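Local coordinates for protein AAR187Cp (Eremothecium gossypii, PDB 3ZIL) that probably regulates the establishment of sister-chromatid cohesion by acting on cohesin, at residues 289-294 and 368-373; 90-95 and 148-153. All coordinates share one frame; numbering follows the deposited sequence.

Contact 1: residues 289-294 and 368-373; sequences VSEATT and HTRITR
R370, on helix 365-375, reaches the turn that follows helix 272-289 and meets two neighbouring side chains there, S290 and E291, in two different ways. The charged interaction is a salt bridge. NH2 of R370 donates to OE2 of E291 at 3.0 Å. The N-H...O angle of 144° makes this a bent bond; OE2 takes it on its anti lone pair and lies tilted out of the guanidinium plane. Only OE2 of the carboxylate engages, through NH2, and the two planes are turned 57° apart. E291 gets there by a kink at CG (chi2 -70°), which swings its carboxylate toward the arginine.

The second interaction is packing over a face. OG of S290 sits above the centre of the guanidinium, 3.3 Å from CZ of R370, yet makes no hydrogen bond to it; that hydroxyl is hydrogen-bonded to O of L286 in the last turns of helix 272-289. R370 has a further polar partner at NH1, the OD1 of N287, so the same helix end and its turn grip the guanidinium at both terminal nitrogens. A methionine in place of R370 would probably leave the E291 carboxylate and the N287 amide oxygen without their donor. The chemistry implies a mainly polar clasp, in which one cation ties helix 365-375 to S290 and E291 in the turn after helix 272-289.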
ATOM      1  N   VAL A 289       4.000  15.315  14.381  1.00 23.37           N
ATOM      2  CA  VAL A 289       4.153  16.450  15.278  1.00 23.78           C
ATOM      3  C   VAL A 289       3.786  16.211  16.743  1.00 27.07           C
ATOM      4  O   VAL A 289       4.316  16.961  17.590  1.00 24.57           O
ATOM      5  CB  VAL A 289       3.423  17.713  14.825  1.00 22.83           C
ATOM      6  CG1 VAL A 289       3.906  18.100  13.428  1.00 23.17           C
ATOM      7  CG2 VAL A 289       1.910  17.535  14.960  1.00 20.73           C
ATOM      8  N   SER A 290       2.897  15.227  17.038  1.00 24.43           N
ATOM      9  CA  SER A 290       2.553  14.879  18.424  1.00 24.00           C
ATOM     10  C   SER A 290       3.691  14.074  19.066  1.00 25.19           C
ATOM     11  O   SER A 290       3.720  13.876  20.262  1.00 25.91           O
ATOM     12  CB  SER A 290       1.264  14.066  18.464  1.00 25.64           C
ATOM     13  OG  SER A 290       1.489  12.786  17.887  1.00 28.09           O
ATOM     14  N   GLU A 291       4.630  13.561  18.276  1.00 24.93           N
ATOM     15  CA  GLU A 291       5.696  12.714  18.846  1.00 27.37           C
ATOM     16  C   GLU A 291       7.056  13.412  18.750  1.00 28.89           C
ATOM     17  O   GLU A 291       7.950  13.070  19.438  1.00 33.51           O
ATOM     18  CB  GLU A 291       5.786  11.382  18.108  1.00 27.59           C
ATOM     19  CG  GLU A 291       4.467  10.602  18.026  1.00 27.93           C
ATOM     20  CD  GLU A 291       4.051  10.058  19.401  1.00 30.24           C
ATOM     21  OE1 GLU A 291       4.877  10.083  20.325  1.00 29.27           O
ATOM     22  OE2 GLU A 291       2.922   9.578  19.565  1.00 30.86           O
ATOM     23  N   ALA A 292       7.234  14.346  17.850  1.00 29.49           N
ATOM     24  CA  ALA A 292       8.599  14.917  17.635  1.00 31.61           C
ATOM     25  C   ALA A 292       8.488  16.395  17.771  1.00 29.54           C
ATOM     26  O   ALA A 292       8.173  17.061  16.810  1.00 28.65           O
ATOM     27  CB  ALA A 292       9.191  14.556  16.271  1.00 26.73           C
ATOM     28  N   THR A 293       8.742  16.913  18.973  1.00 31.23           N
ATOM     29  CA  THR A 293       8.510  18.354  19.216  1.00 34.27           C
ATOM     30  C   THR A 293       9.473  19.236  18.364  1.00 31.26           C
ATOM     31  O   THR A 293       9.096  20.308  17.854  1.00 31.01           O
ATOM     32  CB  THR A 293       8.434  18.657  20.730  1.00 33.63           C
ATOM     33  OG1 THR A 293       9.357  19.681  21.055  1.00 46.32           O
ATOM     34  CG2 THR A 293       8.739  17.408  21.570  1.00 31.39           C
ATOM     35  N   THR A 294      10.664  18.702  18.062  1.00 31.97           N
ATOM     36  CA  THR A 294      11.584  19.390  17.150  1.00 35.54           C
ATOM     37  C   THR A 294      10.905  19.588  15.752  1.00 33.61           C
ATOM     38  O   THR A 294      10.921  20.699  15.193  1.00 31.66           O
ATOM     39  CB  THR A 294      12.897  18.575  17.013  1.00 40.19           C
ATOM     40  OG1 THR A 294      12.598  17.367  16.288  1.00 49.58           O
ATOM     41  CG2 THR A 294      13.423  18.156  18.399  1.00 34.75           C
ATOM     42  N   HIS A 368      -8.217  11.134  20.433  1.00 22.93           N
ATOM     43  CA  HIS A 368      -8.736  11.665  21.705  1.00 26.19           C
ATOM     44  C   HIS A 368      -7.572  11.961  22.643  1.00 25.43           C
ATOM     45  O   HIS A 368      -7.513  12.978  23.352  1.00 24.65           O
ATOM     46  CB  HIS A 368      -9.668  10.648  22.340  1.00 27.59           C
ATOM     47  CG  HIS A 368     -10.224  11.067  23.692  1.00 32.67           C
ATOM     48  ND1 HIS A 368     -10.721  12.285  23.933  1.00 36.62           N
ATOM     49  CD2 HIS A 368     -10.385  10.356  24.854  1.00 34.84           C
ATOM     50  CE1 HIS A 368     -11.166  12.360  25.180  1.00 35.26           C
ATOM     51  NE2 HIS A 368     -10.950  11.187  25.750  1.00 41.35           N
ATOM     52  N   THR A 369      -6.646  11.036  22.613  1.00 25.90           N
ATOM     53  CA  THR A 369      -5.554  10.892  23.552  1.00 29.69           C
ATOM     54  C   THR A 369      -4.554  12.037  23.178  1.00 28.17           C
ATOM     55  O   THR A 369      -3.958  12.695  24.040  1.00 30.91           O
ATOM     56  CB  THR A 369      -5.086   9.430  23.323  1.00 34.83           C
ATOM     57  OG1 THR A 369      -5.342   8.613  24.463  1.00 41.01           O
ATOM     58  CG2 THR A 369      -3.698   9.270  22.732  1.00 30.60           C
ATOM     59  N   ARG A 370      -4.443  12.329  21.885  1.00 22.41           N
ATOM     60  CA  ARG A 370      -3.615  13.459  21.439  1.00 22.00           C
ATOM     61  C   ARG A 370      -4.191  14.828  21.731  1.00 22.32           C
ATOM     62  O   ARG A 370      -3.462  15.775  21.955  1.00 27.28           O
ATOM     63  CB  ARG A 370      -3.236  13.280  19.982  1.00 20.65           C
ATOM     64  CG  ARG A 370      -2.125  12.249  19.957  1.00 20.73           C
ATOM     65  CD  ARG A 370      -2.163  11.421  18.739  1.00 23.79           C
ATOM     66  NE  ARG A 370      -0.948  10.630  18.672  1.00 21.43           N
ATOM     67  CZ  ARG A 370      -0.456  10.153  17.546  1.00 25.65           C
ATOM     68  NH1 ARG A 370      -1.037  10.390  16.346  1.00 25.42           N
ATOM     69  NH2 ARG A 370       0.641   9.481  17.604  1.00 27.02           N
ATOM     70  N   ILE A 371      -5.504  14.907  21.708  1.00 24.97           N
ATOM     71  CA  ILE A 371      -6.215  16.103  22.062  1.00 23.95           C
ATOM     72  C   ILE A 371      -5.993  16.360  23.568  1.00 27.09           C
ATOM     73  O   ILE A 371      -5.585  17.438  23.949  1.00 33.37           O
ATOM     74  CB  ILE A 371      -7.725  16.000  21.750  1.00 23.17           C
ATOM     75  CG1 ILE A 371      -8.002  15.943  20.223  1.00 22.26           C
ATOM     76  CG2 ILE A 371      -8.422  17.223  22.333  1.00 20.97           C
ATOM     77  CD1 ILE A 371      -9.386  15.400  19.897  1.00 19.48           C
ATOM     78  N   THR A 372      -6.243  15.361  24.409  1.00 29.83           N
ATOM     79  CA  THR A 372      -6.064  15.485  25.853  1.00 32.35           C
ATOM     80  C   THR A 372      -4.695  16.051  26.224  1.00 33.80           C
ATOM     81  O   THR A 372      -4.603  16.979  27.008  1.00 32.11           O
ATOM     82  CB  THR A 372      -6.191  14.123  26.543  1.00 31.25           C
ATOM     83  OG1 THR A 372      -7.573  13.831  26.694  1.00 33.28           O
ATOM     84  CG2 THR A 372      -5.492  14.172  27.942  1.00 35.18           C
ATOM     85  N   ARG A 373      -3.654  15.399  25.702  1.00 35.22           N
ATOM     86  CA  ARG A 373      -2.272  15.795  25.877  1.00 38.12           C
ATOM     87  C   ARG A 373      -2.048  17.284  25.588  1.00 38.19           C
ATOM     88  O   ARG A 373      -1.431  17.979  26.412  1.00 39.04           O
ATOM     89  CB  ARG A 373      -1.352  14.881  25.020  1.00 39.94           C
ATOM     90  CG  ARG A 373       0.101  15.305  24.918  1.00 42.69           C
ATOM     91  CD  ARG A 373       0.675  15.545  26.310  1.00 48.32           C
ATOM     92  NE  ARG A 373       2.094  15.243  26.435  1.00 53.07           N
ATOM     93  CZ  ARG A 373       2.649  14.714  27.525  1.00 54.61           C
ATOM     94  NH1 ARG A 373       1.902  14.390  28.574  1.00 56.09           N
ATOM     95  NH2 ARG A 373       3.952  14.478  27.560  1.00 55.99           N
TER

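Contact 2: residues 90-95 and 148-153; sequences IADKIP and CEYALY
Helix 81-93 and helix 147-158 approach through side chains rather than backbone, the nearest CA pair being D92 and Y153 at 8.8 Å. Both belong to the all-helical Wap1 domain, and D92, in the last turn of the first helix two residues before I94 leaves helical geometry, fits between two tyrosines one turn apart on the second.

Y150 makes the hydrogen bond. Its hydroxyl OH donates to OD2 of D92 at a short 2.5 Å, using the carboxylate's anti lone pair. The D92 carboxyl carbon lies in the plane of the Y150 ring, at its edge, while the carboxylate is turned 73° from that ring. CB of D92 adds a nonpolar touch, 3.8 Å from CE1 of Y150.

The other tyrosine offers a ring edge instead of its hydroxyl. With CG anti to the backbone N (chi1 -176°), the Y153 ring extends toward helix 81-93. The planes of this ring and the D92 carboxylate are 74° apart.

Both carboxylate oxygens have polar partners beyond the two segments: OD2 forms a salt bridge with K143, and OD1 is hydrogen-bonded to OH of Y158, farther along helix 147-158. K143 would be expected to stabilise the negative charge on D92. F144 packs against both tyrosine rings, edge-to-face with Y150. On the Y153 side, OD1 of D92 lies in the ring plane, 3.5 Å from CE2.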
ATOM      1  N   ILE A  90      -2.099 -19.055 -14.517  1.00 20.68           N
ATOM      2  CA  ILE A  90      -2.713 -20.206 -13.940  1.00 20.33           C
ATOM      3  C   ILE A  90      -3.342 -19.882 -12.569  1.00 21.46           C
ATOM      4  O   ILE A  90      -4.529 -20.234 -12.311  1.00 20.32           O
ATOM      5  CB  ILE A  90      -1.696 -21.375 -13.832  1.00 21.38           C
ATOM      6  CG1 ILE A  90      -1.301 -21.805 -15.234  1.00 23.03           C
ATOM      7  CG2 ILE A  90      -2.234 -22.496 -12.918  1.00 22.82           C
ATOM      8  CD1 ILE A  90      -2.504 -22.214 -16.063  1.00 30.06           C
ATOM      9  N   ALA A  91      -2.569 -19.276 -11.673  1.00 18.87           N
ATOM     10  CA  ALA A  91      -3.104 -18.951 -10.343  1.00 20.38           C
ATOM     11  C   ALA A  91      -4.341 -18.073 -10.478  1.00 21.87           C
ATOM     12  O   ALA A  91      -5.334 -18.264  -9.773  1.00 23.56           O
ATOM     13  CB  ALA A  91      -2.083 -18.218  -9.493  1.00 19.65           C
ATOM     14  N   ASP A  92      -4.251 -17.078 -11.344  1.00 20.50           N
ATOM     15  CA  ASP A  92      -5.399 -16.213 -11.622  1.00 22.29           C
ATOM     16  C   ASP A  92      -6.574 -16.887 -12.392  1.00 22.20           C
ATOM     17  O   ASP A  92      -7.697 -16.531 -12.157  1.00 19.80           O
ATOM     18  CB  ASP A  92      -4.917 -14.980 -12.342  1.00 21.90           C
ATOM     19  CG  ASP A  92      -5.964 -13.865 -12.448  1.00 25.43           C
ATOM     20  OD1 ASP A  92      -6.766 -13.696 -11.490  1.00 23.82           O
ATOM     21  OD2 ASP A  92      -5.903 -13.121 -13.511  1.00 20.68           O
ATOM     22  N   LYS A  93      -6.318 -17.849 -13.271  1.00 19.61           N
ATOM     23  CA  LYS A  93      -7.352 -18.388 -14.156  1.00 21.59           C
ATOM     24  C   LYS A  93      -8.097 -19.490 -13.418  1.00 23.64           C
ATOM     25  O   LYS A  93      -9.294 -19.615 -13.606  1.00 23.62           O
ATOM     26  CB  LYS A  93      -6.710 -18.989 -15.422  1.00 23.16           C
ATOM     27  CG  LYS A  93      -7.702 -19.300 -16.530  1.00 24.49           C
ATOM     28  CD  LYS A  93      -8.575 -18.105 -16.916  1.00 23.16           C
ATOM     29  CE  LYS A  93      -9.832 -18.636 -17.583  1.00 31.23           C
ATOM     30  NZ  LYS A  93     -10.217 -17.667 -18.629  1.00 36.80           N
ATOM     31  N   ILE A  94      -7.415 -20.245 -12.538  1.00 18.74           N
ATOM     32  CA  ILE A  94      -8.067 -21.366 -11.817  1.00 20.23           C
ATOM     33  C   ILE A  94      -7.519 -21.363 -10.440  1.00 18.62           C
ATOM     34  O   ILE A  94      -6.725 -22.271 -10.051  1.00 20.59           O
ATOM     35  CB  ILE A  94      -7.783 -22.753 -12.467  1.00 22.14           C
ATOM     36  CG1 ILE A  94      -6.250 -22.914 -12.715  1.00 21.66           C
ATOM     37  CG2 ILE A  94      -8.647 -22.922 -13.754  1.00 20.81           C
ATOM     38  CD1 ILE A  94      -5.795 -24.365 -13.043  1.00 21.41           C
ATOM     39  N   PRO A  95      -7.896 -20.330  -9.686  1.00 18.02           N
ATOM     40  CA  PRO A  95      -7.408 -20.157  -8.337  1.00 18.07           C
ATOM     41  C   PRO A  95      -7.948 -21.281  -7.434  1.00 17.86           C
ATOM     42  O   PRO A  95      -9.094 -21.734  -7.611  1.00 16.64           O
ATOM     43  CB  PRO A  95      -8.045 -18.785  -7.919  1.00 17.48           C
ATOM     44  CG  PRO A  95      -9.265 -18.646  -8.803  1.00 17.99           C
ATOM     45  CD  PRO A  95      -8.736 -19.190 -10.125  1.00 18.28           C
ATOM     46  N   CYS A 148       6.133  -8.484 -12.779  1.00 20.43           N
ATOM     47  CA  CYS A 148       6.081  -7.482 -11.685  1.00 18.39           C
ATOM     48  C   CYS A 148       4.625  -7.183 -11.383  1.00 17.57           C
ATOM     49  O   CYS A 148       4.118  -7.397 -10.272  1.00 18.30           O
ATOM     50  CB  CYS A 148       6.866  -6.189 -12.069  1.00 17.10           C
ATOM     51  SG  CYS A 148       6.520  -4.785 -10.910  1.00 21.54           S
ATOM     52  N   GLU A 149       3.888  -6.776 -12.402  1.00 19.01           N
ATOM     53  CA  GLU A 149       2.464  -6.448 -12.227  1.00 18.44           C
ATOM     54  C   GLU A 149       1.602  -7.688 -11.968  1.00 18.03           C
ATOM     55  O   GLU A 149       0.678  -7.613 -11.197  1.00 14.52           O
ATOM     56  CB  GLU A 149       1.889  -5.735 -13.500  1.00 20.43           C
ATOM     57  CG  GLU A 149       2.645  -4.451 -13.825  1.00 21.38           C
ATOM     58  CD  GLU A 149       2.019  -3.791 -14.980  1.00 23.37           C
ATOM     59  OE1 GLU A 149       0.983  -3.188 -14.818  1.00 26.43           O
ATOM     60  OE2 GLU A 149       2.497  -4.005 -16.069  1.00 24.54           O
ATOM     61  N   TYR A 150       1.831  -8.821 -12.681  1.00 17.17           N
ATOM     62  CA  TYR A 150       1.003  -9.968 -12.408  1.00 16.96           C
ATOM     63  C   TYR A 150       1.209 -10.494 -10.930  1.00 16.22           C
ATOM     64  O   TYR A 150       0.295 -10.941 -10.317  1.00 19.05           O
ATOM     65  CB  TYR A 150       1.187 -11.078 -13.478  1.00 16.99           C
ATOM     66  CG  TYR A 150      -0.163 -11.660 -13.927  1.00 18.69           C
ATOM     67  CD1 TYR A 150      -1.225 -11.792 -13.010  1.00 17.28           C
ATOM     68  CD2 TYR A 150      -0.397 -12.037 -15.271  1.00 19.23           C
ATOM     69  CE1 TYR A 150      -2.475 -12.280 -13.394  1.00 17.86           C
ATOM     70  CE2 TYR A 150      -1.645 -12.540 -15.655  1.00 20.95           C
ATOM     71  CZ  TYR A 150      -2.682 -12.648 -14.711  1.00 20.23           C
ATOM     72  OH  TYR A 150      -3.905 -13.115 -15.057  1.00 20.62           O
ATOM     73  N   ALA A 151       2.432 -10.479 -10.422  1.00 17.62           N
ATOM     74  CA  ALA A 151       2.754 -11.038  -9.135  1.00 17.28           C
ATOM     75  C   ALA A 151       2.205 -10.137  -8.058  1.00 18.99           C
ATOM     76  O   ALA A 151       1.573 -10.646  -7.099  1.00 19.57           O
ATOM     77  CB  ALA A 151       4.255 -11.145  -8.998  1.00 18.29           C
ATOM     78  N   LEU A 152       2.326  -8.808  -8.226  1.00 15.13           N
ATOM     79  CA  LEU A 152       1.585  -7.847  -7.295  1.00 16.18           C
ATOM     80  C   LEU A 152       0.052  -8.175  -7.231  1.00 16.73           C
ATOM     81  O   LEU A 152      -0.557  -8.266  -6.153  1.00 17.20           O
ATOM     82  CB  LEU A 152       1.735  -6.394  -7.796  1.00 14.21           C
ATOM     83  CG  LEU A 152       3.145  -5.767  -7.573  1.00 14.13           C
ATOM     84  CD1 LEU A 152       3.260  -4.504  -8.412  1.00 12.05           C
ATOM     85  CD2 LEU A 152       3.425  -5.415  -6.067  1.00 13.46           C
ATOM     86  N   TYR A 153      -0.525  -8.342  -8.431  1.00 18.68           N
ATOM     87  CA  TYR A 153      -1.945  -8.679  -8.560  1.00 19.70           C
ATOM     88  C   TYR A 153      -2.314 -10.001  -7.871  1.00 19.57           C
ATOM     89  O   TYR A 153      -3.245 -10.049  -7.134  1.00 18.30           O
ATOM     90  CB  TYR A 153      -2.365  -8.745 -10.034  1.00 21.75           C
ATOM     91  CG  TYR A 153      -3.838  -8.995 -10.207  1.00 22.50           C
ATOM     92  CD1 TYR A 153      -4.767  -7.938 -10.061  1.00 23.63           C
ATOM     93  CD2 TYR A 153      -4.310 -10.275 -10.475  1.00 23.20           C
ATOM     94  CE1 TYR A 153      -6.112  -8.149 -10.225  1.00 25.39           C
ATOM     95  CE2 TYR A 153      -5.651 -10.498 -10.602  1.00 24.83           C
ATOM     96  CZ  TYR A 153      -6.535  -9.437 -10.490  1.00 27.87           C
ATOM     97  OH  TYR A 153      -7.880  -9.726 -10.612  1.00 31.36           O
TER

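Overall arrangement
The two contacts lie on opposite sides of the chain's centre, 43 Å apart between centres and about 28 Å between nearest atoms, so neither touches the other. They follow in series along the sequence: contact 2 joins helices in the N-terminal half and closes before contact 1 opens, which brings the last helix, 365-375, back to the turn after helix 272-289. Contact 1 is the more peripheral, its centre about 26 Å from the chain's centre against 18 Å for contact 2. Each centres on one charged residue, an arginine in contact 1 and an aspartate in contact 2, and both join parts of the same Wap1 domain, a helix to a turn in contact 1 and two helices in contact 2.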